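Local structure of 6-phosphofructokinase isozyme 2 (Escherichia coli, 3UMO) at residues T6-P11 with G40-A45; V135-L140 with I164-G169; G279-S284 with D298-I303. The protein catalyses the ATP-dependent phosphorylation of fructose 6-phosphate to fructose 1,6-bisphosphate in glycolysis, as a ribokinase-family sugar kinase that needs magnesium. All blocks are in the same frame, centred on the assembly; numbering follows the deposited sequence.

Contact 1 of 3, residues T6-P11 with G40-A45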
ATOM      1  N   THR A   6     -31.503   9.297 -19.969  1.00 19.27           N
ATOM      2  CA  THR A   6     -30.572   9.643 -18.898  1.00 20.51           C
ATOM      3  C   THR A   6     -29.759  10.871 -19.274  1.00 22.00           C
ATOM      4  O   THR A   6     -29.592  11.190 -20.462  1.00 23.48           O
ATOM      5  CB  THR A   6     -29.613   8.489 -18.519  1.00 21.53           C
ATOM      6  OG1 THR A   6     -28.604   8.349 -19.525  1.00 24.16           O
ATOM      7  CG2 THR A   6     -30.369   7.174 -18.327  1.00 22.71           C
ATOM      8  N   LEU A   7     -29.265  11.564 -18.257  1.00 21.32           N
ATOM      9  CA  LEU A   7     -28.479  12.768 -18.472  1.00 22.83           C
ATOM     10  C   LEU A   7     -27.178  12.684 -17.693  1.00 21.61           C
ATOM     11  O   LEU A   7     -27.188  12.490 -16.472  1.00 22.66           O
ATOM     12  CB  LEU A   7     -29.267  14.011 -18.049  1.00 22.47           C
ATOM     13  CG  LEU A   7     -28.491  15.321 -18.172  1.00 23.04           C
ATOM     14  CD1 LEU A   7     -28.129  15.585 -19.625  1.00 23.66           C
ATOM     15  CD2 LEU A   7     -29.297  16.481 -17.593  1.00 22.49           C
ATOM     16  N   THR A   8     -26.057  12.822 -18.401  1.00 19.84           N
ATOM     17  CA  THR A   8     -24.733  12.750 -17.786  1.00 16.98           C
ATOM     18  C   THR A   8     -23.970  14.013 -18.125  1.00 22.49           C
ATOM     19  O   THR A   8     -23.433  14.139 -19.225  1.00 22.36           O
ATOM     20  CB  THR A   8     -23.932  11.547 -18.312  1.00 23.44           C
ATOM     21  OG1 THR A   8     -24.710  10.362 -18.147  1.00 22.46           O
ATOM     22  CG2 THR A   8     -22.619  11.387 -17.542  1.00 23.99           C
ATOM     23  N   LEU A   9     -23.935  14.964 -17.194  1.00 19.02           N
ATOM     24  CA  LEU A   9     -23.260  16.225 -17.461  1.00 20.61           C
ATOM     25  C   LEU A   9     -21.747  16.064 -17.440  1.00 24.14           C
ATOM     26  O   LEU A   9     -21.025  16.857 -18.047  1.00 21.29           O
ATOM     27  CB  LEU A   9     -23.704  17.302 -16.470  1.00 21.81           C
ATOM     28  CG  LEU A   9     -25.180  17.691 -16.542  1.00 23.53           C
ATOM     29  CD1 LEU A   9     -25.523  18.645 -15.408  1.00 25.92           C
ATOM     30  CD2 LEU A   9     -25.523  18.298 -17.900  1.00 24.73           C
ATOM     31  N   ALA A  10     -21.275  15.021 -16.759  1.00 22.61           N
ATOM     32  CA  ALA A  10     -19.843  14.731 -16.710  1.00 22.09           C
ATOM     33  C   ALA A  10     -19.543  13.307 -17.151  1.00 21.92           C
ATOM     34  O   ALA A  10     -19.240  12.448 -16.321  1.00 23.08           O
ATOM     35  CB  ALA A  10     -19.295  14.969 -15.304  1.00 23.30           C
ATOM     36  N   PRO A  11     -19.633  13.043 -18.463  1.00 21.94           N
ATOM     37  CA  PRO A  11     -19.274  11.707 -18.951  1.00 17.78           C
ATOM     38  C   PRO A  11     -17.763  11.520 -18.995  1.00 20.74           C
ATOM     39  O   PRO A  11     -17.000  12.468 -18.803  1.00 23.26           O
ATOM     40  CB  PRO A  11     -19.826  11.702 -20.374  1.00 21.46           C
ATOM     41  CG  PRO A  11     -19.789  13.124 -20.794  1.00 23.25           C
ATOM     42  CD  PRO A  11     -20.086  13.928 -19.550  1.00 21.00           C
ATOM     43  N   GLY A  40     -22.349   8.510 -14.795  1.00 18.60           N
ATOM     44  CA  GLY A  40     -23.512   8.004 -14.089  1.00 21.53           C
ATOM     45  C   GLY A  40     -24.673   7.642 -14.991  1.00 19.34           C
ATOM     46  O   GLY A  40     -25.057   6.472 -15.071  1.00 20.17           O
ATOM     47  N   GLY A  41     -25.231   8.642 -15.668  1.00 18.06           N
ATOM     48  CA  GLY A  41     -26.366   8.438 -16.552  1.00 21.38           C
ATOM     49  C   GLY A  41     -26.049   7.476 -17.679  1.00 21.66           C
ATOM     50  O   GLY A  41     -26.897   6.682 -18.083  1.00 19.95           O
ATOM     51  N   ILE A  42     -24.822   7.535 -18.189  1.00 19.55           N
ATOM     52  CA  ILE A  42     -24.416   6.614 -19.244  1.00 20.82           C
ATOM     53  C   ILE A  42     -24.469   5.171 -18.748  1.00 20.69           C
ATOM     54  O   ILE A  42     -24.989   4.288 -19.433  1.00 22.09           O
ATOM     55  CB  ILE A  42     -23.019   6.968 -19.800  1.00 18.40           C
ATOM     56  CG1 ILE A  42     -23.135   8.161 -20.750  1.00 21.25           C
ATOM     57  CG2 ILE A  42     -22.412   5.774 -20.538  1.00 20.72           C
ATOM     58  CD1 ILE A  42     -21.802   8.723 -21.201  1.00 23.60           C
ATOM     59  N   ASN A  43     -23.952   4.938 -17.545  1.00 18.71           N
ATOM     60  CA  ASN A  43     -23.963   3.596 -16.981  1.00 18.02           C
ATOM     61  C   ASN A  43     -25.361   3.115 -16.612  1.00 19.99           C
ATOM     62  O   ASN A  43     -25.654   1.932 -16.727  1.00 21.08           O
ATOM     63  CB  ASN A  43     -22.991   3.487 -15.805  1.00 19.14           C
ATOM     64  CG  ASN A  43     -21.561   3.306 -16.264  1.00 34.66           C
ATOM     65  OD1 ASN A  43     -21.306   2.645 -17.269  1.00 37.75           O
ATOM     66  ND2 ASN A  43     -20.620   3.891 -15.531  1.00 48.16           N
ATOM     67  N   VAL A  44     -26.223   4.034 -16.183  1.00 18.29           N
ATOM     68  CA  VAL A  44     -27.621   3.698 -15.946  1.00 17.24           C
ATOM     69  C   VAL A  44     -28.250   3.187 -17.244  1.00 22.71           C
ATOM     70  O   VAL A  44     -28.957   2.172 -17.248  1.00 21.03           O
ATOM     71  CB  VAL A  44     -28.409   4.907 -15.393  1.00 18.48           C
ATOM     72  CG1 VAL A  44     -29.913   4.622 -15.387  1.00 17.62           C
ATOM     73  CG2 VAL A  44     -27.937   5.232 -13.990  1.00 19.66           C
ATOM     74  N   ALA A  45     -27.963   3.872 -18.351  1.00 21.12           N
ATOM     75  CA  ALA A  45     -28.491   3.463 -19.654  1.00 20.03           C
ATOM     76  C   ALA A  45     -27.955   2.091 -20.080  1.00 20.28           C
ATOM     77  O   ALA A  45     -28.687   1.269 -20.648  1.00 24.59           O
ATOM     78  CB  ALA A  45     -28.182   4.511 -20.716  1.00 21.92           C
TER
HETATM   79  O   HOH W   1     -21.020  11.320 -14.444  1.00 23.64           O

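Contact 2 of 3, residues V135-L140 with I164-G169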
ATOM      1  N   VAL A 135     -33.372  10.277 -16.006  1.00 19.25           N
ATOM      2  CA  VAL A 135     -32.459  10.000 -14.902  1.00 17.57           C
ATOM      3  C   VAL A 135     -31.240  10.902 -14.988  1.00 26.97           C
ATOM      4  O   VAL A 135     -30.425  10.771 -15.901  1.00 25.21           O
ATOM      5  CB  VAL A 135     -31.987   8.530 -14.905  1.00 21.33           C
ATOM      6  CG1 VAL A 135     -31.101   8.255 -13.687  1.00 22.73           C
ATOM      7  CG2 VAL A 135     -33.176   7.583 -14.927  1.00 21.58           C
ATOM      8  N   ILE A 136     -31.117  11.819 -14.033  1.00 22.39           N
ATOM      9  CA  ILE A 136     -29.958  12.697 -13.954  1.00 20.44           C
ATOM     10  C   ILE A 136     -28.978  12.077 -12.960  1.00 25.87           C
ATOM     11  O   ILE A 136     -29.232  12.052 -11.755  1.00 20.48           O
ATOM     12  CB  ILE A 136     -30.358  14.112 -13.494  1.00 20.81           C
ATOM     13  CG1 ILE A 136     -31.479  14.657 -14.374  1.00 23.37           C
ATOM     14  CG2 ILE A 136     -29.155  15.044 -13.540  1.00 25.62           C
ATOM     15  CD1 ILE A 136     -32.761  14.930 -13.625  1.00 32.59           C
ATOM     16  N   SER A 137     -27.861  11.561 -13.466  1.00 19.53           N
ATOM     17  CA  SER A 137     -26.931  10.814 -12.628  1.00 17.95           C
ATOM     18  C   SER A 137     -25.468  11.173 -12.893  1.00 21.68           C
ATOM     19  O   SER A 137     -25.027  11.244 -14.043  1.00 20.42           O
ATOM     20  CB  SER A 137     -27.130   9.300 -12.824  1.00 18.05           C
ATOM     21  OG  SER A 137     -26.114   8.584 -12.147  1.00 19.79           O
ATOM     22  N   GLY A 138     -24.720  11.398 -11.820  1.00 22.63           N
ATOM     23  CA  GLY A 138     -23.295  11.635 -11.936  1.00 18.34           C
ATOM     24  C   GLY A 138     -22.901  12.967 -11.340  1.00 22.13           C
ATOM     25  O   GLY A 138     -23.746  13.720 -10.845  1.00 22.96           O
ATOM     26  N   SER A 139     -21.607  13.261 -11.403  1.00 20.68           N
ATOM     27  CA  SER A 139     -21.065  14.495 -10.848  1.00 25.68           C
ATOM     28  C   SER A 139     -21.411  15.722 -11.690  1.00 30.23           C
ATOM     29  O   SER A 139     -21.876  15.604 -12.829  1.00 23.89           O
ATOM     30  CB  SER A 139     -19.543  14.385 -10.719  1.00 24.76           C
ATOM     31  OG  SER A 139     -18.932  14.189 -11.986  1.00 25.83           O
ATOM     32  N   LEU A 140     -21.174  16.898 -11.115  1.00 23.13           N
ATOM     33  CA  LEU A 140     -21.368  18.167 -11.815  1.00 22.05           C
ATOM     34  C   LEU A 140     -20.026  18.657 -12.347  1.00 25.55           C
ATOM     35  O   LEU A 140     -19.086  18.860 -11.572  1.00 27.35           O
ATOM     36  CB  LEU A 140     -21.962  19.218 -10.869  1.00 27.55           C
ATOM     37  CG  LEU A 140     -22.381  20.523 -11.547  1.00 28.41           C
ATOM     38  CD1 LEU A 140     -23.638  20.302 -12.377  1.00 29.87           C
ATOM     39  CD2 LEU A 140     -22.594  21.646 -10.533  1.00 35.44           C
ATOM     40  N   ILE A 164     -35.521  11.435 -11.965  1.00 21.45           N
ATOM     41  CA  ILE A 164     -34.844  10.602 -10.985  1.00 18.26           C
ATOM     42  C   ILE A 164     -33.436  11.159 -10.837  1.00 28.32           C
ATOM     43  O   ILE A 164     -32.783  11.484 -11.831  1.00 22.62           O
ATOM     44  CB  ILE A 164     -34.797   9.138 -11.464  1.00 19.65           C
ATOM     45  CG1 ILE A 164     -36.221   8.571 -11.536  1.00 23.27           C
ATOM     46  CG2 ILE A 164     -33.911   8.288 -10.558  1.00 21.27           C
ATOM     47  CD1 ILE A 164     -36.296   7.170 -12.132  1.00 25.50           C
ATOM     48  N   VAL A 165     -32.975  11.300  -9.598  1.00 21.61           N
ATOM     49  CA  VAL A 165     -31.684  11.940  -9.353  1.00 18.20           C
ATOM     50  C   VAL A 165     -30.734  11.040  -8.572  1.00 20.26           C
ATOM     51  O   VAL A 165     -31.111  10.457  -7.558  1.00 21.96           O
ATOM     52  CB  VAL A 165     -31.860  13.271  -8.586  1.00 23.26           C
ATOM     53  CG1 VAL A 165     -30.502  13.907  -8.285  1.00 30.06           C
ATOM     54  CG2 VAL A 165     -32.748  14.239  -9.371  1.00 24.78           C
ATOM     55  N   ASP A 166     -29.499  10.916  -9.061  1.00 19.03           N
ATOM     56  CA  ASP A 166     -28.441  10.234  -8.323  1.00 19.45           C
ATOM     57  C   ASP A 166     -27.177  11.074  -8.446  1.00 20.91           C
ATOM     58  O   ASP A 166     -26.550  11.112  -9.501  1.00 23.23           O
ATOM     59  CB  ASP A 166     -28.219   8.826  -8.879  1.00 18.11           C
ATOM     60  CG  ASP A 166     -27.166   8.046  -8.105  1.00 22.53           C
ATOM     61  OD1 ASP A 166     -26.924   6.877  -8.473  1.00 22.06           O
ATOM     62  OD2 ASP A 166     -26.580   8.592  -7.141  1.00 27.05           O
ATOM     63  N   SER A 167     -26.817  11.774  -7.378  1.00 18.88           N
ATOM     64  CA  SER A 167     -25.647  12.635  -7.425  1.00 21.16           C
ATOM     65  C   SER A 167     -25.078  12.787  -6.027  1.00 25.50           C
ATOM     66  O   SER A 167     -25.382  11.996  -5.135  1.00 23.09           O
ATOM     67  CB  SER A 167     -26.012  14.000  -8.015  1.00 29.99           C
ATOM     68  OG  SER A 167     -24.851  14.749  -8.332  1.00 24.28           O
ATOM     69  N   SER A 168     -24.237  13.792  -5.829  1.00 19.84           N
ATOM     70  CA  SER A 168     -23.654  14.004  -4.511  1.00 19.25           C
ATOM     71  C   SER A 168     -23.314  15.468  -4.281  1.00 28.60           C
ATOM     72  O   SER A 168     -23.426  16.295  -5.191  1.00 25.92           O
ATOM     73  CB  SER A 168     -22.391  13.155  -4.331  1.00 30.63           C
ATOM     74  OG  SER A 168     -21.367  13.559  -5.230  1.00 35.53           O
ATOM     75  N   GLY A 169     -22.897  15.774  -3.056  1.00 34.51           N
ATOM     76  CA  GLY A 169     -22.481  17.116  -2.687  1.00 37.76           C
ATOM     77  C   GLY A 169     -23.528  18.179  -2.950  1.00 36.14           C
ATOM     78  O   GLY A 169     -24.731  17.926  -2.827  1.00 33.47           O
TER
HETATM   79  O   HOH W   2     -26.907   6.276 -11.134  1.00 21.72           O

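Contact 3 of 3, residues G279-S284 with D298-I303. With ATP (adenosine-5'-triphosphate), chain E.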
ATOM      1  N   GLY A 279     -34.045  -3.246  -7.567  1.00 18.39           N
ATOM      2  CA  GLY A 279     -32.859  -2.414  -7.418  1.00 18.20           C
ATOM      3  C   GLY A 279     -31.737  -3.140  -6.686  1.00 20.06           C
ATOM      4  O   GLY A 279     -30.582  -3.129  -7.126  1.00 18.37           O
ATOM      5  N   VAL A 280     -32.061  -3.756  -5.553  1.00 15.79           N
ATOM      6  CA  VAL A 280     -31.065  -4.516  -4.805  1.00 15.44           C
ATOM      7  C   VAL A 280     -30.564  -5.704  -5.624  1.00 18.09           C
ATOM      8  O   VAL A 280     -29.365  -5.998  -5.627  1.00 15.95           O
ATOM      9  CB  VAL A 280     -31.605  -4.982  -3.431  1.00 15.98           C
ATOM     10  CG1 VAL A 280     -30.730  -6.098  -2.843  1.00 16.72           C
ATOM     11  CG2 VAL A 280     -31.666  -3.799  -2.481  1.00 18.31           C
ATOM     12  N   ALA A 281     -31.477  -6.377  -6.322  1.00 18.15           N
ATOM     13  CA  ALA A 281     -31.085  -7.514  -7.157  1.00 16.31           C
ATOM     14  C   ALA A 281     -30.057  -7.110  -8.211  1.00 15.98           C
ATOM     15  O   ALA A 281     -29.050  -7.799  -8.399  1.00 18.69           O
ATOM     16  CB  ALA A 281     -32.308  -8.175  -7.809  1.00 18.14           C
ATOM     17  N   ALA A 282     -30.304  -5.996  -8.893  1.00 16.88           N
ATOM     18  CA  ALA A 282     -29.381  -5.534  -9.931  1.00 15.56           C
ATOM     19  C   ALA A 282     -28.083  -4.997  -9.343  1.00 21.15           C
ATOM     20  O   ALA A 282     -26.995  -5.257  -9.874  1.00 17.82           O
ATOM     21  CB  ALA A 282     -30.041  -4.479 -10.802  1.00 15.59           C
ATOM     22  N   GLY A 283     -28.192  -4.213  -8.271  1.00 15.57           N
ATOM     23  CA  GLY A 283     -27.010  -3.691  -7.609  1.00 14.69           C
ATOM     24  C   GLY A 283     -26.081  -4.817  -7.164  1.00 18.99           C
ATOM     25  O   GLY A 283     -24.872  -4.784  -7.396  1.00 18.05           O
ATOM     26  N   SER A 284     -26.655  -5.827  -6.520  1.00 17.38           N
ATOM     27  CA  SER A 284     -25.864  -6.940  -6.020  1.00 16.11           C
ATOM     28  C   SER A 284     -25.407  -7.859  -7.158  1.00 17.07           C
ATOM     29  O   SER A 284     -24.324  -8.439  -7.092  1.00 18.02           O
ATOM     30  CB  SER A 284     -26.635  -7.701  -4.939  1.00 16.36           C
ATOM     31  OG  SER A 284     -26.877  -6.862  -3.810  1.00 19.20           O
ATOM     32  N   ASP A 298     -29.488 -12.363 -16.119  1.00 27.88           N
ATOM     33  CA  ASP A 298     -29.721 -13.640 -15.450  1.00 29.59           C
ATOM     34  C   ASP A 298     -29.417 -13.593 -13.957  1.00 25.63           C
ATOM     35  O   ASP A 298     -30.179 -14.135 -13.156  1.00 25.11           O
ATOM     36  CB  ASP A 298     -28.935 -14.764 -16.122  1.00 28.54           C
ATOM     37  CG  ASP A 298     -29.409 -15.041 -17.537  1.00 42.04           C
ATOM     38  OD1 ASP A 298     -30.409 -14.425 -17.967  1.00 34.55           O
ATOM     39  OD2 ASP A 298     -28.784 -15.883 -18.217  1.00 47.14           O
ATOM     40  N   ASP A 299     -28.310 -12.956 -13.583  1.00 23.02           N
ATOM     41  CA  ASP A 299     -27.961 -12.827 -12.166  1.00 24.06           C
ATOM     42  C   ASP A 299     -28.993 -11.972 -11.439  1.00 25.55           C
ATOM     43  O   ASP A 299     -29.383 -12.279 -10.311  1.00 23.44           O
ATOM     44  CB  ASP A 299     -26.571 -12.210 -11.993  1.00 23.29           C
ATOM     45  CG  ASP A 299     -25.454 -13.139 -12.421  1.00 32.50           C
ATOM     46  OD1 ASP A 299     -25.669 -14.371 -12.444  1.00 36.74           O
ATOM     47  OD2 ASP A 299     -24.352 -12.622 -12.725  1.00 30.31           O
ATOM     48  N   THR A 300     -29.437 -10.900 -12.087  1.00 21.03           N
ATOM     49  CA  THR A 300     -30.433 -10.014 -11.482  1.00 20.62           C
ATOM     50  C   THR A 300     -31.742 -10.773 -11.269  1.00 21.24           C
ATOM     51  O   THR A 300     -32.360 -10.687 -10.206  1.00 21.32           O
ATOM     52  CB  THR A 300     -30.667  -8.751 -12.346  1.00 21.18           C
ATOM     53  OG1 THR A 300     -29.423  -8.050 -12.522  1.00 19.33           O
ATOM     54  CG2 THR A 300     -31.686  -7.822 -11.694  1.00 23.19           C
ATOM     55  N   GLN A 301     -32.149 -11.539 -12.276  1.00 21.92           N
ATOM     56  CA  GLN A 301     -33.363 -12.344 -12.174  1.00 26.03           C
ATOM     57  C   GLN A 301     -33.285 -13.352 -11.037  1.00 27.07           C
ATOM     58  O   GLN A 301     -34.252 -13.536 -10.300  1.00 22.95           O
ATOM     59  CB  GLN A 301     -33.648 -13.066 -13.494  1.00 23.66           C
ATOM     60  CG  GLN A 301     -34.825 -14.026 -13.426  1.00 42.59           C
ATOM     61  CD  GLN A 301     -35.279 -14.497 -14.797  1.00 61.16           C
ATOM     62  OE1 GLN A 301     -34.508 -14.491 -15.758  1.00 67.17           O
ATOM     63  NE2 GLN A 301     -36.542 -14.900 -14.895  1.00 68.37           N
ATOM     64  N   LYS A 302     -32.130 -13.997 -10.898  1.00 22.35           N
ATOM     65  CA  LYS A 302     -31.937 -15.016  -9.864  1.00 21.89           C
ATOM     66  C   LYS A 302     -32.044 -14.412  -8.465  1.00 21.13           C
ATOM     67  O   LYS A 302     -32.722 -14.955  -7.586  1.00 23.02           O
ATOM     68  CB  LYS A 302     -30.572 -15.693 -10.035  1.00 25.79           C
ATOM     69  CG  LYS A 302     -30.301 -16.823  -9.044  1.00 28.78           C
ATOM     70  CD  LYS A 302     -28.834 -17.258  -9.082  1.00 37.42           C
ATOM     71  CE  LYS A 302     -28.438 -17.768 -10.461  1.00 36.89           C
ATOM     72  NZ  LYS A 302     -27.018 -18.246 -10.507  1.00 43.02           N
ATOM     73  N   ILE A 303     -31.367 -13.288  -8.261  1.00 21.66           N
ATOM     74  CA  ILE A 303     -31.429 -12.605  -6.971  1.00 21.68           C
ATOM     75  C   ILE A 303     -32.845 -12.086  -6.700  1.00 21.37           C
ATOM     76  O   ILE A 303     -33.376 -12.256  -5.601  1.00 20.29           O
ATOM     77  CB  ILE A 303     -30.405 -11.457  -6.881  1.00 19.72           C
ATOM     78  CG1 ILE A 303     -28.982 -12.022  -6.949  1.00 23.68           C
ATOM     79  CG2 ILE A 303     -30.605 -10.673  -5.577  1.00 17.73           C
ATOM     80  CD1 ILE A 303     -27.900 -10.976  -7.200  1.00 24.63           C
TER
HETATM   81  PG  ATP E 313     -21.579   3.327  -6.457  1.00 17.63           P
HETATM   82  O1G ATP E 313     -22.092   4.577  -7.082  1.00 16.36           O
HETATM   83  O2G ATP E 313     -21.349   2.372  -7.624  1.00 15.88           O
HETATM   84  O3G ATP E 313     -20.332   3.527  -5.667  1.00 19.75           O
HETATM   85  PB  ATP E 313     -23.414   3.428  -4.421  1.00 18.74           P
HETATM   86  O1B ATP E 313     -22.405   3.823  -3.300  1.00 16.74           O
HETATM   87  O2B ATP E 313     -24.264   4.604  -4.947  1.00 17.93           O
HETATM   88  O3B ATP E 313     -22.700   2.648  -5.615  1.00 15.99           O
HETATM   89  PA  ATP E 313     -24.310   1.096  -2.991  1.00 17.07           P
HETATM   90  O1A ATP E 313     -22.887   0.908  -2.556  1.00 16.55           O
HETATM   91  O2A ATP E 313     -25.304   1.120  -1.828  1.00 17.17           O
HETATM   92  O3A ATP E 313     -24.465   2.387  -3.840  1.00 14.62           O
HETATM   93  O5' ATP E 313     -24.652  -0.086  -4.028  1.00 18.61           O
HETATM   94  C5' ATP E 313     -25.960  -0.258  -4.457  1.00 20.38           C
HETATM   95  C4' ATP E 313     -26.534  -1.596  -4.333  1.00 17.33           C
HETATM   96  O4' ATP E 313     -25.568  -2.546  -4.834  1.00 15.49           O
HETATM   97  C3' ATP E 313     -26.723  -2.003  -2.932  1.00 19.31           C
HETATM   98  O3' ATP E 313     -27.918  -1.545  -2.423  1.00 17.19           O
HETATM   99  C2' ATP E 313     -26.647  -3.472  -3.008  1.00 20.59           C
HETATM  100  O2' ATP E 313     -27.797  -3.978  -3.554  1.00 19.73           O
HETATM  101  C1' ATP E 313     -25.551  -3.669  -3.983  1.00 15.43           C
HETATM  102  N9  ATP E 313     -24.253  -3.780  -3.321  1.00 16.36           N
HETATM  103  C8  ATP E 313     -23.345  -2.796  -3.177  1.00 19.83           C
HETATM  104  N7  ATP E 313     -22.285  -3.310  -2.506  1.00 17.30           N
HETATM  105  C5  ATP E 313     -22.525  -4.609  -2.229  1.00 18.10           C
HETATM  106  C6  ATP E 313     -21.798  -5.612  -1.579  1.00 21.70           C
HETATM  107  N6  ATP E 313     -20.439  -5.340  -1.004  1.00 19.59           N
HETATM  108  N1  ATP E 313     -22.347  -6.835  -1.474  1.00 16.90           N
HETATM  109  C2  ATP E 313     -23.564  -7.101  -1.978  1.00 17.83           C
HETATM  110  N3  ATP E 313     -24.276  -6.161  -2.607  1.00 17.78           N
HETATM  111  C4  ATP E 313     -23.785  -4.917  -2.748  1.00 17.97           C

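Contact 1 of 3, residues T6-P11 with G40-A45
Thr-6 and Thr-8 both turn toward the first turn of helix 40-50, which starts in the glycine-rich sugar-binding segment of this ribokinase fold. Thr-6 lies near the end of strand 4-7, inside the parallel sheet. Its OG1 sits between the backbone N and the carbonyl carbon (chi1 75°) and gives a 2.8 Å hydrogen bond to Gly-41 O. The hydroxyl comes in above the carbonyl plane, at a C=O...O angle of 102°. Ala-45 N reaches the same oxygen from the opposite face, within the helix. Thr-6 CG2 meets Val-44 CG1 at an oblique crossing, 3.9 Å away. A valine in place of Thr-6 would probably leave Gly-41 O with the helix bond alone, so that this hydroxyl link from strand to helix is lost. Gly-41 has no CB, and one would run into Thr-8 OG1 and Leu-7 O. Farther along, Pro-11 CB packs on Ile-42 CD1 at 3.7 Å, a contact that Leu-69 of helix 63-75 also covers. Gly-40 to Asn-43 belong to the substrate site. A water there takes the Gly-40 N-H and donates to Ala-10 O. Thr-8 OG1 lies 2.8 Å from Ile-42 N, but the N-H...O angle of 117° makes this bond weak.

Contact 2 of 3, residues V135-L140 with I164-G169
Ile-136 and Val-165 pair side by side in the parallel sheet at the centre of the fold. Strands 133-137 and 162-166 are joined through helix 146-158 as a beta-alpha-beta unit, and the short segments run at 11° to each other.

The backbone bonds come first. Ile-136 gives its N-H to Ile-164 O at 2.8 Å. Its own carbonyl takes the N-H of Asp-166, nearly straight at 170°. Past the end of the strand, Gly-138 N binds Asp-166 O. Close CA-H...O contacts fill in between, as from Ser-137 CA to Asp-166 O at 3.2 Å.

Apolar packing lies on both faces. Val-135 CG2 touches Ile-164 CB at 4.1 Å, on the face covered by helix 254-267 through Val-259 and Thr-263. On the other face Ile-136 CD1 comes to 4.3 Å from Val-165 CG2, with Ile-153 of helix 146-158 against Ile-136.

Polar side chains gather at the C-terminal ends. Ser-167 OG donates to Gly-138 O at 2.9 Å, tilted 34° from the carbonyl plane. One water joins Ser-137 to Asp-166. Ser-137 OG donates to it at 2.6 Å, and the water donates to Asp-166 OD1 at 2.7 Å. Asp-166 also touches Lys-185, an ATP-binding residue, and its side chain is about 4 Å from a bound magnesium ion. Ser-139 belongs to the substrate site.

The apolar pairs thus lie deeper in the sheet, and the polar groups stand at the C-terminal ends of the strands, on the side of the ligands. The water link and Lys-185 probably help to steady the carboxylate of Asp-166 near magnesium and ATP.

Contact 3 of 3, residues G279-S284 with D298-I303
Ala-282 and Thr-300 mark the closest backbone approach, 4.9 Å between their CA atoms, where helix segments 279-284 and 298-303 cross at 134° with their axes 8.0 Å apart. No hydrogen bond spans this contact. The small residues Ala-281 and Ala-282 let the helices come this near.

Ile-303 carries much of the packing. Its CG2 presses on Ala-281 CA at 3.6 Å. The longer branch puts CD1 against the backbone, near Ala-281 O and Ser-284 C. The Ala-281 methyl in turn meets the Thr-300 carbonyl, with CB 3.5 Å from O. Thr-300 lays its CG2 over the Ala-282 backbone, 3.6 Å from N. OG1 lies beside the Thr-300 backbone N (chi1 -58°), which puts CG2 anti to that N and over Ala-282. The hydroxyl is bonded back to Ser-296 O, just before the start of helix 297-307, and it meets Ala-282 CA without a bond.

ATP lies along another side of helix 272-286. Ser-284 OG donates to adenine N3 at 3.0 Å and accepts from the ribose O2', also at 3.0 Å. It thus grips base and sugar together. A weak bond runs from O2' to Val-280 O. Gly-283 leaves room for the ribose, since a CB there would clash with O4'. The same nucleotide is held by Lys-27 of the third subunit.

Helix 272-286 therefore lies between the nucleotide and helix 297-307. Met-258 and Ala-261 of helix 254-267 pack on Val-280 and Ala-282, and Pro-243 and Pro-244, after strand 238-241, touch Ser-284 and Ile-303.

How the contacts relate
Contacts 1 and 2 belong to the core and share the parallel sheet, where strands 4-7 and 133-137 are neighbours. They touch directly. Leu-7 N probably bonds to Val-135 O, and Gly-41 N probably bonds to Ser-137 O. Contact 3 is also buried but lies farther out, about 16 Å from the centre of the chain. Its centre is 21 to 22 Å from the other two. Contact 1 ties strand to helix through hydroxyls, contact 2 pairs strands through backbone bonds, and contact 3 is apolar helix packing. Contacts 1 and 2 both carry substrate-site residues, and contact 2 adds Asp-166 near magnesium. Contact 3 holds the base and ribose of ATP.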